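Local coordinates for protein NALP (Neisseria meningitidis, PDB 1UYN) that forms the outer-membrane translocator domain of an autotransporter, a hydrophilic pore through which the secreted protease passenger domain reaches the bacterial cell surface, at residues V32-D37 against S299-V304; G112-A117 against Y122-F127; K215-L220 against V225-A230. One frame throughout, in Å; residues are numbered along the deposited sequence.

Contact 1: residues V32-D37 against S299-V304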
ATOM      1  N   VAL A  32      -5.958  -5.396   1.132  1.00 21.51           N
ATOM      2  CA  VAL A  32      -6.684  -6.006   2.218  1.00 21.68           C
ATOM      3  C   VAL A  32      -8.144  -5.514   2.228  1.00 22.15           C
ATOM      4  O   VAL A  32      -9.064  -6.260   2.568  1.00 21.80           O
ATOM      5  CB  VAL A  32      -5.958  -5.631   3.547  1.00 21.80           C
ATOM      6  CG1 VAL A  32      -6.745  -6.044   4.806  1.00 22.19           C
ATOM      7  CG2 VAL A  32      -4.582  -6.248   3.550  1.00 21.76           C
ATOM      8  N   SER A  33      -8.341  -4.242   1.897  1.00 22.43           N
ATOM      9  CA  SER A  33      -9.680  -3.648   1.808  1.00 22.76           C
ATOM     10  C   SER A  33     -10.433  -4.172   0.602  1.00 23.06           C
ATOM     11  O   SER A  33     -11.634  -4.263   0.625  1.00 23.31           O
ATOM     12  CB  SER A  33      -9.601  -2.105   1.719  1.00 22.95           C
ATOM     13  OG  SER A  33     -10.838  -1.543   1.331  1.00 22.45           O
ATOM     14  N   ASP A  34      -9.733  -4.492  -0.469  1.00 24.05           N
ATOM     15  CA  ASP A  34     -10.382  -5.079  -1.628  1.00 24.79           C
ATOM     16  C   ASP A  34     -10.886  -6.486  -1.243  1.00 24.27           C
ATOM     17  O   ASP A  34     -11.989  -6.882  -1.633  1.00 23.98           O
ATOM     18  CB  ASP A  34      -9.430  -5.043  -2.852  1.00 25.47           C
ATOM     19  CG  ASP A  34      -9.174  -3.564  -3.359  1.00 30.31           C
ATOM     20  OD1 ASP A  34      -9.956  -2.657  -2.935  1.00 31.20           O
ATOM     21  OD2 ASP A  34      -8.225  -3.213  -4.152  1.00 36.05           O
ATOM     22  N   GLY A  35     -10.117  -7.176  -0.398  1.00 23.18           N
ATOM     23  CA  GLY A  35     -10.440  -8.484   0.105  1.00 23.02           C
ATOM     24  C   GLY A  35     -11.685  -8.606   0.931  1.00 23.93           C
ATOM     25  O   GLY A  35     -12.158  -9.718   1.208  1.00 23.95           O
ATOM     26  N   LEU A  36     -12.196  -7.468   1.382  1.00 25.76           N
ATOM     27  CA  LEU A  36     -13.486  -7.387   2.071  1.00 26.67           C
ATOM     28  C   LEU A  36     -14.683  -7.502   1.129  1.00 28.79           C
ATOM     29  O   LEU A  36     -15.763  -7.911   1.557  1.00 29.13           O
ATOM     30  CB  LEU A  36     -13.586  -6.085   2.849  1.00 26.02           C
ATOM     31  CG  LEU A  36     -12.676  -5.969   4.070  1.00 24.54           C
ATOM     32  CD1 LEU A  36     -12.602  -4.530   4.505  1.00 23.49           C
ATOM     33  CD2 LEU A  36     -13.124  -6.840   5.243  1.00 22.30           C
ATOM     34  N   ASP A  37     -14.490  -7.147  -0.141  1.00 31.35           N
ATOM     35  CA  ASP A  37     -15.579  -7.096  -1.131  1.00 33.78           C
ATOM     36  C   ASP A  37     -15.916  -8.495  -1.693  1.00 36.73           C
ATOM     37  O   ASP A  37     -17.073  -8.852  -1.859  1.00 36.93           O
ATOM     38  CB  ASP A  37     -15.228  -6.139  -2.296  1.00 32.87           C
ATOM     39  CG  ASP A  37     -14.637  -4.819  -1.821  1.00 32.40           C
ATOM     40  OD1 ASP A  37     -14.946  -4.416  -0.682  1.00 28.00           O
ATOM     41  OD2 ASP A  37     -13.836  -4.125  -2.509  1.00 31.77           O
ATOM     42  N   SER A 299       1.696  -0.936 -10.120  1.00 22.09           N
ATOM     43  CA  SER A 299       1.373  -1.909  -9.045  1.00 23.18           C
ATOM     44  C   SER A 299       0.707  -3.131  -9.650  1.00 23.62           C
ATOM     45  O   SER A 299      -0.214  -3.010 -10.452  1.00 23.76           O
ATOM     46  CB  SER A 299       0.430  -1.294  -8.013  1.00 23.29           C
ATOM     47  OG  SER A 299       0.587  -1.953  -6.770  1.00 26.02           O
ATOM     48  N   GLY A 300       1.201  -4.309  -9.300  1.00 25.03           N
ATOM     49  CA  GLY A 300       0.655  -5.580  -9.800  1.00 25.88           C
ATOM     50  C   GLY A 300       0.295  -6.483  -8.637  1.00 26.00           C
ATOM     51  O   GLY A 300       0.692  -6.219  -7.537  1.00 27.01           O
ATOM     52  N   ARG A 301      -0.422  -7.563  -8.858  1.00 26.45           N
ATOM     53  CA  ARG A 301      -0.843  -8.418  -7.733  1.00 26.46           C
ATOM     54  C   ARG A 301      -1.395  -9.746  -8.233  1.00 26.04           C
ATOM     55  O   ARG A 301      -2.229  -9.749  -9.129  1.00 25.90           O
ATOM     56  CB  ARG A 301      -1.921  -7.727  -6.914  1.00 26.18           C
ATOM     57  CG  ARG A 301      -1.707  -7.823  -5.466  1.00 28.24           C
ATOM     58  CD  ARG A 301      -2.965  -7.769  -4.665  1.00 31.72           C
ATOM     59  NE  ARG A 301      -3.617  -6.466  -4.787  1.00 34.20           N
ATOM     60  CZ  ARG A 301      -4.939  -6.239  -4.720  1.00 35.81           C
ATOM     61  NH1 ARG A 301      -5.822  -7.223  -4.524  1.00 35.15           N
ATOM     62  NH2 ARG A 301      -5.379  -4.986  -4.838  1.00 37.93           N
ATOM     63  N   VAL A 302      -0.906 -10.852  -7.676  1.00 25.40           N
ATOM     64  CA  VAL A 302      -1.421 -12.178  -7.978  1.00 25.46           C
ATOM     65  C   VAL A 302      -1.733 -12.834  -6.643  1.00 24.87           C
ATOM     66  O   VAL A 302      -0.906 -12.825  -5.744  1.00 24.56           O
ATOM     67  CB  VAL A 302      -0.429 -13.046  -8.795  1.00 25.86           C
ATOM     68  CG1 VAL A 302      -1.047 -14.424  -9.101  1.00 26.21           C
ATOM     69  CG2 VAL A 302      -0.071 -12.373 -10.102  1.00 26.65           C
ATOM     70  N   GLY A 303      -2.941 -13.369  -6.522  1.00 24.56           N
ATOM     71  CA  GLY A 303      -3.420 -13.997  -5.311  1.00 24.55           C
ATOM     72  C   GLY A 303      -4.024 -15.359  -5.581  1.00 25.03           C
ATOM     73  O   GLY A 303      -4.740 -15.555  -6.586  1.00 25.33           O
ATOM     74  N   VAL A 304      -3.722 -16.316  -4.709  1.00 24.47           N
ATOM     75  CA  VAL A 304      -4.398 -17.604  -4.732  1.00 23.98           C
ATOM     76  C   VAL A 304      -5.149 -17.731  -3.412  1.00 23.64           C
ATOM     77  O   VAL A 304      -4.695 -17.259  -2.395  1.00 24.76           O
ATOM     78  CB  VAL A 304      -3.401 -18.727  -5.002  1.00 23.85           C
ATOM     79  CG1 VAL A 304      -4.048 -20.102  -4.861  1.00 24.97           C
ATOM     80  CG2 VAL A 304      -2.865 -18.584  -6.435  1.00 24.10           C
TER
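Asp34 and Arg301 carry the contact, and they meet through a single pair of charged groups. The backbones stand well apart, with CA of Asp34 and CA of Arg301 11.8 Å from each other. Each side chain points toward the other segment. The carboxylate oxygen OD2 of Asp34 lies 3.4 Å from NH2 of Arg301. This is a salt bridge, but its hydrogen bond is weak, with an angle of 149° at the hydrogen. OD2 sits at the edge of the guanidinium, in its plane. The carboxylate itself is turned 33° from that plane, and only one of its oxygens makes the link. The arginine chain bends at chi3 (-66°), which turns the guanidinium toward the aspartate.

The setting is the pore of a 12-stranded antiparallel beta-barrel. Residues 32-37 run from the C-terminal part of helix 12-34, which lies inside the barrel, into the segment after it. Residues 299-304 belong to the last strand, 295-307. Arg301 reaches inward from the wall, whereas Val302 and Val304 lie on the surface, as suits a transmembrane strand.

A second charged partner comes from the wall: Asp34 OD2 also forms a salt bridge with Arg286 of strand 281-292. The carboxylate is therefore shared by two arginines of adjacent strands. Its negative charge would be expected to ease the closeness of the two guanidinium groups.

Backbone bonds fix both segments: a turn of helical shape in the first, sheet pairing in the second. Asp37 N binds Asp34 O at 2.9 Å, and a weak bond runs from Leu36 N to Ser33 O. The last strand pairs with strand 281-292 on one side and with the first strand, 43-57, on the other, which closes the barrel.

Contact 2: residues G112-A117 against Y122-F127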
ATOM      1  N   GLY A 112      -9.306  -5.160   8.620  1.00 18.41           N
ATOM      2  CA  GLY A 112     -10.406  -4.437   8.006  1.00 18.22           C
ATOM      3  C   GLY A 112     -11.745  -4.938   8.489  1.00 17.70           C
ATOM      4  O   GLY A 112     -11.914  -6.108   8.737  1.00 15.50           O
ATOM      5  N   ILE A 113     -12.696  -4.043   8.679  1.00 18.21           N
ATOM      6  CA  ILE A 113     -14.078  -4.513   8.856  1.00 19.54           C
ATOM      7  C   ILE A 113     -14.984  -3.798   7.843  1.00 18.13           C
ATOM      8  O   ILE A 113     -14.773  -2.657   7.499  1.00 18.60           O
ATOM      9  CB  ILE A 113     -14.537  -4.321  10.319  1.00 20.06           C
ATOM     10  CG1 ILE A 113     -15.965  -4.845  10.480  1.00 21.99           C
ATOM     11  CG2 ILE A 113     -14.421  -2.812  10.734  1.00 21.06           C
ATOM     12  CD1 ILE A 113     -16.774  -4.190  11.685  1.00 24.99           C
ATOM     13  N   ARG A 114     -15.960  -4.486   7.320  1.00 17.58           N
ATOM     14  CA  ARG A 114     -16.884  -3.888   6.350  1.00 17.22           C
ATOM     15  C   ARG A 114     -18.253  -4.190   6.833  1.00 16.86           C
ATOM     16  O   ARG A 114     -18.569  -5.346   7.005  1.00 16.87           O
ATOM     17  CB  ARG A 114     -16.708  -4.531   4.981  1.00 17.28           C
ATOM     18  CG  ARG A 114     -17.835  -4.239   4.020  1.00 16.42           C
ATOM     19  CD  ARG A 114     -17.570  -4.677   2.589  1.00 14.86           C
ATOM     20  NE  ARG A 114     -18.842  -4.857   1.906  1.00 15.77           N
ATOM     21  CZ  ARG A 114     -19.060  -4.662   0.609  1.00 14.27           C
ATOM     22  NH1 ARG A 114     -18.103  -4.286  -0.226  1.00 15.23           N
ATOM     23  NH2 ARG A 114     -20.276  -4.823   0.146  1.00 14.16           N
ATOM     24  N   HIS A 115     -19.031  -3.162   7.119  1.00 17.08           N
ATOM     25  CA  HIS A 115     -20.435  -3.300   7.480  1.00 17.30           C
ATOM     26  C   HIS A 115     -21.294  -2.932   6.294  1.00 16.64           C
ATOM     27  O   HIS A 115     -21.176  -1.842   5.809  1.00 16.53           O
ATOM     28  CB  HIS A 115     -20.766  -2.350   8.637  1.00 17.80           C
ATOM     29  CG  HIS A 115     -22.094  -2.608   9.248  1.00 21.29           C
ATOM     30  ND1 HIS A 115     -23.226  -2.815   8.491  1.00 25.28           N
ATOM     31  CD2 HIS A 115     -22.477  -2.737  10.536  1.00 26.38           C
ATOM     32  CE1 HIS A 115     -24.248  -3.075   9.280  1.00 25.30           C
ATOM     33  NE2 HIS A 115     -23.823  -3.039  10.526  1.00 27.51           N
ATOM     34  N   ASP A 116     -22.174  -3.832   5.854  1.00 17.43           N
ATOM     35  CA  ASP A 116     -23.190  -3.558   4.820  1.00 17.57           C
ATOM     36  C   ASP A 116     -24.519  -3.078   5.362  1.00 17.73           C
ATOM     37  O   ASP A 116     -25.054  -3.622   6.317  1.00 18.09           O
ATOM     38  CB  ASP A 116     -23.467  -4.784   3.983  1.00 17.40           C
ATOM     39  CG  ASP A 116     -22.307  -5.151   3.109  1.00 20.45           C
ATOM     40  OD1 ASP A 116     -21.801  -4.310   2.379  1.00 25.03           O
ATOM     41  OD2 ASP A 116     -21.791  -6.271   3.068  1.00 29.51           O
ATOM     42  N   ALA A 117     -25.063  -2.055   4.728  1.00 17.67           N
ATOM     43  CA  ALA A 117     -26.420  -1.687   4.955  1.00 17.91           C
ATOM     44  C   ALA A 117     -27.200  -2.417   3.859  1.00 18.88           C
ATOM     45  O   ALA A 117     -27.348  -1.909   2.737  1.00 19.78           O
ATOM     46  CB  ALA A 117     -26.576  -0.187   4.874  1.00 17.77           C
ATOM     47  N   TYR A 122     -22.078   0.300   1.975  1.00 12.89           N
ATOM     48  CA  TYR A 122     -21.378  -0.234   3.137  1.00 13.55           C
ATOM     49  C   TYR A 122     -20.438   0.756   3.742  1.00 13.97           C
ATOM     50  O   TYR A 122     -20.153   1.755   3.138  1.00 13.41           O
ATOM     51  CB  TYR A 122     -20.562  -1.473   2.740  1.00 13.45           C
ATOM     52  CG  TYR A 122     -19.623  -1.192   1.627  1.00 12.99           C
ATOM     53  CD1 TYR A 122     -18.382  -0.617   1.863  1.00 14.85           C
ATOM     54  CD2 TYR A 122     -20.011  -1.407   0.321  1.00 14.43           C
ATOM     55  CE1 TYR A 122     -17.546  -0.329   0.834  1.00 15.84           C
ATOM     56  CE2 TYR A 122     -19.178  -1.098  -0.717  1.00 15.62           C
ATOM     57  CZ  TYR A 122     -17.954  -0.583  -0.455  1.00 14.75           C
ATOM     58  OH  TYR A 122     -17.162  -0.293  -1.498  1.00 17.16           O
ATOM     59  N   LEU A 123     -19.928   0.459   4.926  1.00 15.33           N
ATOM     60  CA  LEU A 123     -18.820   1.242   5.452  1.00 17.39           C
ATOM     61  C   LEU A 123     -17.704   0.300   5.741  1.00 16.31           C
ATOM     62  O   LEU A 123     -17.974  -0.804   6.114  1.00 16.06           O
ATOM     63  CB  LEU A 123     -19.249   2.052   6.702  1.00 18.73           C
ATOM     64  CG  LEU A 123     -18.694   1.852   8.134  1.00 23.04           C
ATOM     65  CD1 LEU A 123     -17.296   2.486   8.450  1.00 24.29           C
ATOM     66  CD2 LEU A 123     -19.721   2.433   9.096  1.00 26.50           C
ATOM     67  N   LYS A 124     -16.463   0.742   5.534  1.00 16.28           N
ATOM     68  CA  LYS A 124     -15.250  -0.005   5.899  1.00 16.23           C
ATOM     69  C   LYS A 124     -14.383   0.747   6.923  1.00 15.91           C
ATOM     70  O   LYS A 124     -14.153   1.924   6.771  1.00 16.56           O
ATOM     71  CB  LYS A 124     -14.363  -0.218   4.671  1.00 16.03           C
ATOM     72  CG  LYS A 124     -14.879  -1.162   3.595  1.00 16.32           C
ATOM     73  CD  LYS A 124     -13.757  -1.465   2.524  1.00 15.21           C
ATOM     74  CE  LYS A 124     -14.263  -2.415   1.393  1.00 13.93           C
ATOM     75  NZ  LYS A 124     -13.568  -2.172   0.125  1.00 12.31           N
ATOM     76  N   GLY A 125     -13.904   0.052   7.944  1.00 15.79           N
ATOM     77  CA  GLY A 125     -12.825   0.498   8.814  1.00 15.54           C
ATOM     78  C   GLY A 125     -11.582  -0.303   8.498  1.00 16.23           C
ATOM     79  O   GLY A 125     -11.657  -1.479   8.283  1.00 17.40           O
ATOM     80  N   LEU A 126     -10.440   0.352   8.411  1.00 17.54           N
ATOM     81  CA  LEU A 126      -9.146  -0.278   8.127  1.00 18.06           C
ATOM     82  C   LEU A 126      -8.137   0.174   9.187  1.00 18.70           C
ATOM     83  O   LEU A 126      -8.184   1.296   9.651  1.00 16.78           O
ATOM     84  CB  LEU A 126      -8.629   0.126   6.738  1.00 17.66           C
ATOM     85  CG  LEU A 126      -9.639  -0.008   5.584  1.00 17.60           C
ATOM     86  CD1 LEU A 126      -9.176   0.673   4.339  1.00 17.22           C
ATOM     87  CD2 LEU A 126      -9.944  -1.463   5.283  1.00 16.42           C
ATOM     88  N   PHE A 127      -7.251  -0.728   9.574  1.00 20.50           N
ATOM     89  CA  PHE A 127      -6.168  -0.421  10.503  1.00 22.45           C
ATOM     90  C   PHE A 127      -4.927  -1.240  10.126  1.00 22.47           C
ATOM     91  O   PHE A 127      -5.013  -2.370   9.663  1.00 24.52           O
ATOM     92  CB  PHE A 127      -6.594  -0.744  11.930  1.00 23.16           C
ATOM     93  CG  PHE A 127      -5.477  -0.652  12.928  1.00 27.15           C
ATOM     94  CD1 PHE A 127      -5.092   0.590  13.445  1.00 30.32           C
ATOM     95  CD2 PHE A 127      -4.784  -1.792  13.343  1.00 30.17           C
ATOM     96  CE1 PHE A 127      -4.042   0.706  14.374  1.00 28.63           C
ATOM     97  CE2 PHE A 127      -3.740  -1.680  14.295  1.00 30.09           C
ATOM     98  CZ  PHE A 127      -3.377  -0.425  14.794  1.00 29.90           C
TER
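Residues 112-117 and 122-127 run antiparallel, their axes 4.6 Å apart at the closest, with Ile113-Gly125 and His115-Leu123 as hydrogen-bonded pairs and Arg114-Lys124 as a non-hydrogen-bonded pair between them. Ile113 N donates to Gly125 O at 2.8 Å, and Gly125 N returns a bond to Ile113 O. His115 and Leu123 exchange the same two bonds. This is a beta hairpin of the barrel wall, close to the turn that joins strands 100-117 and 121-139.

Arg114, Asp116, Tyr122 and Lys124 share one face of the sheet. Ile113, His115 and Leu123 lie on the other, at the surface. The main side-chain contact is a stack. The guanidinium of Arg114 lies nearly flat on the Tyr122 ring, the planes 17° apart, and its CZ is 3.8 Å from the ring centroid. This is a cation-pi contact over the face, with NH1 offset toward the ring's rim. CG of Tyr122 stands between its backbone N and carbonyl carbon (chi1 55°), which brings the ring over to Arg114.

Asp116 meets the same guanidinium from the edge. Its OD1 takes NH2 of Arg114 at 2.8 Å on the syn side, and NE adds weak bonds to OD1 and OD2 of Asp116. Lys124 packs its CG 4.1 Å from CB of Arg114. Beyond the hairpin, Asp37 forms salt bridges with both Arg114 and Lys124, bridging the two like charges. Glu176 pairs with Lys124 as well and bonds Tyr122 OH. Stack and carboxylates together should restrict the arginine's rotation, while the carboxylates would be expected to offset its charge.

Contact 3: residues K215-L220 against V225-A230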
ATOM      1  N   LYS A 215     -15.252   1.294  -9.352  1.00 27.12           N
ATOM      2  CA  LYS A 215     -14.960  -0.105  -9.702  1.00 27.25           C
ATOM      3  C   LYS A 215     -16.110  -0.595 -10.577  1.00 27.52           C
ATOM      4  O   LYS A 215     -17.269  -0.515 -10.194  1.00 26.98           O
ATOM      5  CB  LYS A 215     -14.810  -0.977  -8.462  1.00 26.92           C
ATOM      6  CG  LYS A 215     -14.399  -2.446  -8.742  1.00 28.66           C
ATOM      7  CD  LYS A 215     -14.051  -3.181  -7.431  1.00 32.57           C
ATOM      8  CE  LYS A 215     -14.413  -4.677  -7.439  1.00 36.07           C
ATOM      9  NZ  LYS A 215     -13.309  -5.551  -6.847  1.00 38.56           N
ATOM     10  N   LEU A 216     -15.776  -1.055 -11.771  1.00 28.29           N
ATOM     11  CA  LEU A 216     -16.752  -1.512 -12.747  1.00 29.53           C
ATOM     12  C   LEU A 216     -16.452  -3.000 -12.878  1.00 29.79           C
ATOM     13  O   LEU A 216     -15.569  -3.388 -13.633  1.00 30.42           O
ATOM     14  CB  LEU A 216     -16.566  -0.734 -14.058  1.00 29.51           C
ATOM     15  CG  LEU A 216     -17.435  -0.967 -15.289  1.00 32.30           C
ATOM     16  CD1 LEU A 216     -18.918  -0.598 -15.054  1.00 32.86           C
ATOM     17  CD2 LEU A 216     -16.875  -0.161 -16.500  1.00 33.00           C
ATOM     18  N   SER A 217     -17.094  -3.800 -12.021  1.00 29.75           N
ATOM     19  CA  SER A 217     -17.172  -5.261 -12.174  1.00 29.22           C
ATOM     20  C   SER A 217     -18.108  -5.693 -13.334  1.00 28.25           C
ATOM     21  O   SER A 217     -19.238  -5.237 -13.444  1.00 28.09           O
ATOM     22  CB  SER A 217     -17.652  -5.891 -10.853  1.00 29.27           C
ATOM     23  OG  SER A 217     -16.623  -5.909  -9.855  1.00 31.32           O
ATOM     24  N   GLN A 218     -17.625  -6.565 -14.203  1.00 27.28           N
ATOM     25  CA  GLN A 218     -18.483  -7.262 -15.172  1.00 26.69           C
ATOM     26  C   GLN A 218     -18.231  -8.760 -15.015  1.00 25.65           C
ATOM     27  O   GLN A 218     -17.141  -9.234 -15.308  1.00 25.81           O
ATOM     28  CB  GLN A 218     -18.160  -6.814 -16.605  1.00 26.98           C
ATOM     29  CG  GLN A 218     -18.771  -7.647 -17.723  1.00 27.29           C
ATOM     30  CD  GLN A 218     -20.259  -7.396 -17.884  1.00 28.49           C
ATOM     31  OE1 GLN A 218     -20.688  -6.248 -17.961  1.00 30.44           O
ATOM     32  NE2 GLN A 218     -21.046  -8.462 -17.910  1.00 26.01           N
ATOM     33  N   PRO A 219     -19.207  -9.515 -14.540  1.00 24.34           N
ATOM     34  CA  PRO A 219     -19.042 -10.963 -14.466  1.00 23.74           C
ATOM     35  C   PRO A 219     -18.979 -11.575 -15.869  1.00 23.25           C
ATOM     36  O   PRO A 219     -19.704 -11.159 -16.775  1.00 23.14           O
ATOM     37  CB  PRO A 219     -20.280 -11.407 -13.706  1.00 23.79           C
ATOM     38  CG  PRO A 219     -21.287 -10.322 -13.950  1.00 23.88           C
ATOM     39  CD  PRO A 219     -20.538  -9.076 -14.086  1.00 24.41           C
ATOM     40  N   LEU A 220     -18.083 -12.520 -16.067  1.00 23.11           N
ATOM     41  CA  LEU A 220     -17.941 -13.172 -17.368  1.00 23.59           C
ATOM     42  C   LEU A 220     -18.810 -14.407 -17.348  1.00 24.00           C
ATOM     43  O   LEU A 220     -19.547 -14.676 -18.284  1.00 24.29           O
ATOM     44  CB  LEU A 220     -16.472 -13.522 -17.652  1.00 23.42           C
ATOM     45  CG  LEU A 220     -15.546 -12.328 -17.395  1.00 23.50           C
ATOM     46  CD1 LEU A 220     -14.086 -12.756 -17.154  1.00 24.62           C
ATOM     47  CD2 LEU A 220     -15.658 -11.261 -18.510  1.00 22.48           C
ATOM     48  N   VAL A 225     -14.903 -12.884 -12.977  1.00 27.91           N
ATOM     49  CA  VAL A 225     -15.291 -11.489 -13.035  1.00 28.09           C
ATOM     50  C   VAL A 225     -14.037 -10.733 -13.414  1.00 28.08           C
ATOM     51  O   VAL A 225     -12.948 -11.143 -13.055  1.00 26.93           O
ATOM     52  CB  VAL A 225     -15.848 -10.975 -11.681  1.00 28.00           C
ATOM     53  CG1 VAL A 225     -14.796 -11.143 -10.594  1.00 28.21           C
ATOM     54  CG2 VAL A 225     -16.354  -9.512 -11.795  1.00 26.47           C
ATOM     55  N   LEU A 226     -14.242  -9.665 -14.184  1.00 28.61           N
ATOM     56  CA  LEU A 226     -13.221  -8.731 -14.603  1.00 29.35           C
ATOM     57  C   LEU A 226     -13.647  -7.340 -14.110  1.00 29.00           C
ATOM     58  O   LEU A 226     -14.789  -6.963 -14.288  1.00 28.98           O
ATOM     59  CB  LEU A 226     -13.160  -8.773 -16.128  1.00 29.88           C
ATOM     60  CG  LEU A 226     -12.498  -7.591 -16.836  1.00 31.68           C
ATOM     61  CD1 LEU A 226     -11.006  -7.844 -16.944  1.00 32.34           C
ATOM     62  CD2 LEU A 226     -13.141  -7.363 -18.213  1.00 32.00           C
ATOM     63  N   PHE A 227     -12.760  -6.567 -13.502  1.00 29.22           N
ATOM     64  CA  PHE A 227     -13.115  -5.167 -13.184  1.00 29.42           C
ATOM     65  C   PHE A 227     -12.126  -4.170 -13.721  1.00 28.08           C
ATOM     66  O   PHE A 227     -10.970  -4.487 -13.887  1.00 28.22           O
ATOM     67  CB  PHE A 227     -13.300  -4.915 -11.700  1.00 29.40           C
ATOM     68  CG  PHE A 227     -12.686  -5.933 -10.856  1.00 33.24           C
ATOM     69  CD1 PHE A 227     -11.334  -5.893 -10.597  1.00 38.35           C
ATOM     70  CD2 PHE A 227     -13.456  -6.967 -10.313  1.00 38.68           C
ATOM     71  CE1 PHE A 227     -10.731  -6.871  -9.772  1.00 40.75           C
ATOM     72  CE2 PHE A 227     -12.879  -7.968  -9.488  1.00 40.09           C
ATOM     73  CZ  PHE A 227     -11.510  -7.912  -9.214  1.00 41.03           C
ATOM     74  N   ALA A 228     -12.630  -2.984 -14.037  1.00 26.72           N
ATOM     75  CA  ALA A 228     -11.808  -1.829 -14.272  1.00 26.18           C
ATOM     76  C   ALA A 228     -11.953  -0.944 -13.035  1.00 25.88           C
ATOM     77  O   ALA A 228     -12.996  -0.968 -12.401  1.00 24.61           O
ATOM     78  CB  ALA A 228     -12.262  -1.119 -15.514  1.00 25.84           C
ATOM     79  N   THR A 229     -10.880  -0.223 -12.678  1.00 26.10           N
ATOM     80  CA  THR A 229     -10.869   0.765 -11.577  1.00 26.07           C
ATOM     81  C   THR A 229     -10.273   2.089 -12.031  1.00 25.96           C
ATOM     82  O   THR A 229      -9.274   2.124 -12.736  1.00 25.47           O
ATOM     83  CB  THR A 229      -9.993   0.326 -10.382  1.00 25.94           C
ATOM     84  OG1 THR A 229      -8.676  -0.014 -10.854  1.00 27.66           O
ATOM     85  CG2 THR A 229     -10.517  -0.910  -9.711  1.00 25.61           C
ATOM     86  N   ALA A 230     -10.871   3.173 -11.565  1.00 25.94           N
ATOM     87  CA  ALA A 230     -10.324   4.507 -11.734  1.00 26.03           C
ATOM     88  C   ALA A 230     -10.435   5.189 -10.376  1.00 26.16           C
ATOM     89  O   ALA A 230     -11.433   5.036  -9.687  1.00 26.44           O
ATOM     90  CB  ALA A 230     -11.092   5.250 -12.774  1.00 25.97           C
TER
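Lys215 reaches diagonally across the strand pair to Phe227. From CB, which points to the face it shares with Ser217, Phe227 and Thr229, the chain sets out with CG anti to the backbone N (chi1 -176°). CG passes 4.0 Å from CB of Phe227 and 4.3 Å from CG2 of Thr229. CD carries the chain on, with bends at chi3 and chi4. CE then comes over the ring, 3.8 Å from CD2 of Phe227, in a CH-pi contact. At the tip, NZ stands over the same face, 3.7 Å from the centroid of the Phe227 ring and only 14° off its normal. This is a cation-pi interaction.

Ser217 approaches the ring too, its OG 3.4 Å from CD2 of Phe227. Farther along, CG2 of Val225 packs 4.0 Å from CB of Ser217. CD1 of Leu220 reaches CB of Leu226.

The backbones pair as an antiparallel hairpin near the turn between strands 199-219 and 224-235 of the barrel. Leu216 and Ala228 exchange two hydrogen bonds, and so do Gln218 and Leu226. Leu216 and Leu226 lie on the outer surface of the barrel, so the face that bears Lys215 and Phe227 lines its inside.

There Arg286 of strand 281-292 also touches Lys215, Phe227 and Thr229. The lysine ammonium therefore rests on an aromatic face with another cationic side chain close by, and the electron-rich ring would be expected to stabilise its positive charge.

From the N terminus, the chain runs through helix 12-34 into residues 32-37, then through the barrel strands to residues 299-304. Contact 1 thus spans almost the whole barrel and joins its inner segment to the last strand. Contacts 2 and 3 both fall within that span. They follow one another without crossing, each closing a short hairpin between adjacent strands. Contacts 1 and 2 touch through Asp37 and Lys124, and Leu126 packs on Ser33. Residues 32-37 are therefore gripped by the wall at both places. Contact 3 does not touch contact 1, but Arg286 meets side chains of both.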